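Local coordinates for salivary cystatin-L (Ixodes scapularis, PDB 4ZM8), which inhibits host cysteine proteinases such as cathepsins L and S, suppressing the host's immune response to tick saliva during feeding, at residues A[59-64]-A[92-97]. Residues are numbered along the deposited sequence; the frame is centred on the assembly and turned at random.
Sequences YRLTLK and CTTVVF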
loop_
_atom_site.group_PDB
_atom_site.type_symbol
_atom_site.label_atom_id
_atom_site.label_comp_id
_atom_site.label_asym_id
_atom_site.label_seq_id
_atom_site.Cartn_x
_atom_site.Cartn_y
_atom_site.Cartn_z
ATOM N N TYR A 59 11.329 3.103 -3.651
ATOM C CA TYR A 59 12.193 3.480 -4.761
ATOM C C TYR A 59 11.380 3.608 -6.044
ATOM O O TYR A 59 10.947 2.611 -6.607
ATOM C CB TYR A 59 13.308 2.455 -4.960
ATOM C CG TYR A 59 14.189 2.257 -3.750
ATOM C CD1 TYR A 59 13.772 1.472 -2.678
ATOM C CD2 TYR A 59 15.437 2.856 -3.672
ATOM C CE1 TYR A 59 14.575 1.289 -1.577
ATOM C CE2 TYR A 59 16.249 2.675 -2.564
ATOM C CZ TYR A 59 15.811 1.894 -1.522
ATOM O OH TYR A 59 16.616 1.721 -0.423
ATOM N N ARG A 60 11.164 4.828 -6.513
ATOM C CA ARG A 60 10.533 4.981 -7.811
ATOM C C ARG A 60 11.604 4.945 -8.899
ATOM O O ARG A 60 12.579 5.698 -8.850
ATOM C CB ARG A 60 9.729 6.268 -7.886
ATOM C CG ARG A 60 8.800 6.322 -9.074
ATOM C CD ARG A 60 7.648 7.268 -8.800
ATOM N NE ARG A 60 8.109 8.623 -8.511
ATOM C CZ ARG A 60 7.372 9.557 -7.912
ATOM N NH1 ARG A 60 6.135 9.291 -7.514
ATOM N NH2 ARG A 60 7.885 10.757 -7.694
ATOM N N LEU A 61 11.428 4.061 -9.877
ATOM C CA LEU A 61 12.435 3.884 -10.912
ATOM C C LEU A 61 11.944 4.266 -12.301
ATOM O O LEU A 61 10.869 3.847 -12.744
ATOM C CB LEU A 61 12.923 2.436 -10.922
ATOM C CG LEU A 61 13.428 1.990 -9.549
ATOM C CD1 LEU A 61 14.034 0.607 -9.606
ATOM C CD2 LEU A 61 14.416 2.986 -8.988
ATOM N N THR A 62 12.727 5.073 -13.000
ATOM C CA THR A 62 12.472 5.214 -14.418
ATOM C C THR A 62 13.531 4.395 -15.142
ATOM O O THR A 62 14.732 4.533 -14.879
ATOM C CB THR A 62 12.477 6.677 -14.877
ATOM O OG1 THR A 62 11.878 7.489 -13.860
ATOM C CG2 THR A 62 11.672 6.827 -16.166
ATOM N N LEU A 63 13.076 3.515 -16.030
ATOM C CA LEU A 63 13.960 2.541 -16.649
ATOM C C LEU A 63 13.814 2.450 -18.144
ATOM O O LEU A 63 12.721 2.613 -18.680
ATOM C CB LEU A 63 13.709 1.146 -16.076
ATOM C CG LEU A 63 13.887 0.978 -14.580
ATOM C CD1 LEU A 63 13.622 -0.463 -14.222
ATOM C CD2 LEU A 63 15.287 1.419 -14.186
ATOM N N LYS A 64 14.930 2.159 -18.800
ATOM C CA LYS A 64 14.913 1.640 -20.160
ATOM C C LYS A 64 14.932 0.116 -20.065
ATOM O O LYS A 64 15.833 -0.460 -19.461
ATOM C CB LYS A 64 16.113 2.147 -20.965
ATOM C CG LYS A 64 16.088 3.619 -21.295
ATOM C CD LYS A 64 14.998 3.931 -22.298
ATOM C CE LYS A 64 14.928 5.426 -22.569
ATOM N NZ LYS A 64 16.289 6.021 -22.797
ATOM N N CYS A 92 9.848 2.711 -18.745
ATOM C CA CYS A 92 8.901 2.120 -17.800
ATOM C C CYS A 92 9.074 2.707 -16.406
ATOM O O CYS A 92 10.191 2.988 -15.977
ATOM C CB CYS A 92 9.085 0.595 -17.738
ATOM S SG CYS A 92 8.591 -0.336 -19.219
ATOM N N THR A 93 7.975 2.878 -15.685
ATOM C CA THR A 93 8.075 3.349 -14.310
ATOM C C THR A 93 7.574 2.297 -13.341
ATOM O O THR A 93 6.630 1.563 -13.632
ATOM C CB THR A 93 7.284 4.650 -14.083
ATOM O OG1 THR A 93 7.510 5.552 -15.176
ATOM C CG2 THR A 93 7.731 5.310 -12.795
ATOM N N THR A 94 8.212 2.233 -12.181
ATOM C CA THR A 94 7.838 1.266 -11.175
ATOM C C THR A 94 8.298 1.729 -9.811
ATOM O O THR A 94 9.337 2.388 -9.691
ATOM C CB THR A 94 8.439 -0.139 -11.477
ATOM O OG1 THR A 94 7.789 -1.125 -10.672
ATOM C CG2 THR A 94 9.947 -0.187 -11.204
ATOM N N VAL A 95 7.524 1.389 -8.782
ATOM C CA VAL A 95 7.972 1.630 -7.422
ATOM C C VAL A 95 8.343 0.312 -6.778
ATOM O O VAL A 95 7.672 -0.694 -6.979
ATOM C CB VAL A 95 6.912 2.317 -6.557
ATOM C CG1 VAL A 95 7.564 2.831 -5.276
ATOM C CG2 VAL A 95 6.226 3.439 -7.317
ATOM N N VAL A 96 9.419 0.330 -6.005
ATOM C CA VAL A 96 9.883 -0.834 -5.291
ATOM C C VAL A 96 10.016 -0.484 -3.826
ATOM O O VAL A 96 10.915 0.265 -3.433
ATOM C CB VAL A 96 11.248 -1.344 -5.814
ATOM C CG1 VAL A 96 11.790 -2.471 -4.921
ATOM C CG2 VAL A 96 11.143 -1.795 -7.257
ATOM N N PHE A 97 9.112 -1.022 -3.016
ATOM C CA PHE A 97 9.219 -0.877 -1.576
ATOM C C PHE A 97 10.162 -1.926 -1.006
ATOM O O PHE A 97 10.185 -3.061 -1.463
ATOM C CB PHE A 97 7.857 -1.000 -0.907
ATOM C CG PHE A 97 7.918 -0.895 0.586
ATOM C CD1 PHE A 97 7.995 0.335 1.196
ATOM C CD2 PHE A 97 7.928 -2.028 1.370
ATOM C CE1 PHE A 97 8.067 0.441 2.564
ATOM C CE2 PHE A 97 8.004 -1.935 2.743
ATOM C CZ PHE A 97 8.068 -0.694 3.343
#
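Two neighbouring strands of the antiparallel cystatin sheet meet here, Tyr59–Lys64 running against Cys92–Phe97, and three hydrogen-bonded pairs zip them together. Tyr59 faces Val96, Leu61 faces Thr94 and Leu63 faces Cys92, each pair exchanging two backbone bonds, among them Leu61 N to Thr94 O at 2.7 Å. Between them lie the non-hydrogen-bonded pairs, Arg60 with Val95 and Thr62 with Thr93. The CA-H groups of these four residues turn to carbonyl oxygens of the adjoining hydrogen-bonded pairs, as Val95 CA does to Tyr59 O and Thr93 CA to Leu61 O.

Tyr59, Leu61, Leu63, Cys92, Thr94 and Val96 share the buried face. The Tyr59 ring, its CG held beside the backbone N (chi1 -58°), presents an edge to the Val96 carbonyl, with CD1 3.2 Å from Val96 O. Further along, the Thr94 methyl CG2 rests 4.0 Å from Leu61 CB, and Leu61 CD1 reaches diagonally to Val96 CG2. On the other face the Arg60 chain runs alongside Thr93, with Arg60 CG against the methyl Thr93 CG2 at 4.0 Å. Beyond this apolar stem, the Arg60 guanidinium NE forms a salt bridge with Glu50 of the second subunit.

Strand 90-99 is flanked on its far side by strand 104-106 and the residues after it: Thr94 OG1 bonds to Ser107 O, Phe109 packs on the buried face, and Cys92 is disulfide-linked to Cys111. Along strand 39-68 an antiparallel strand of the second subunit extends the sheet in the crystallised dimer, a form probably absent in vivo. The great length of 39-68, and the packing of Glu18 and Thr27 from helix 17-32 of the second subunit on Tyr59 and Leu63, are consistent with a domain-swapped cystatin dimer.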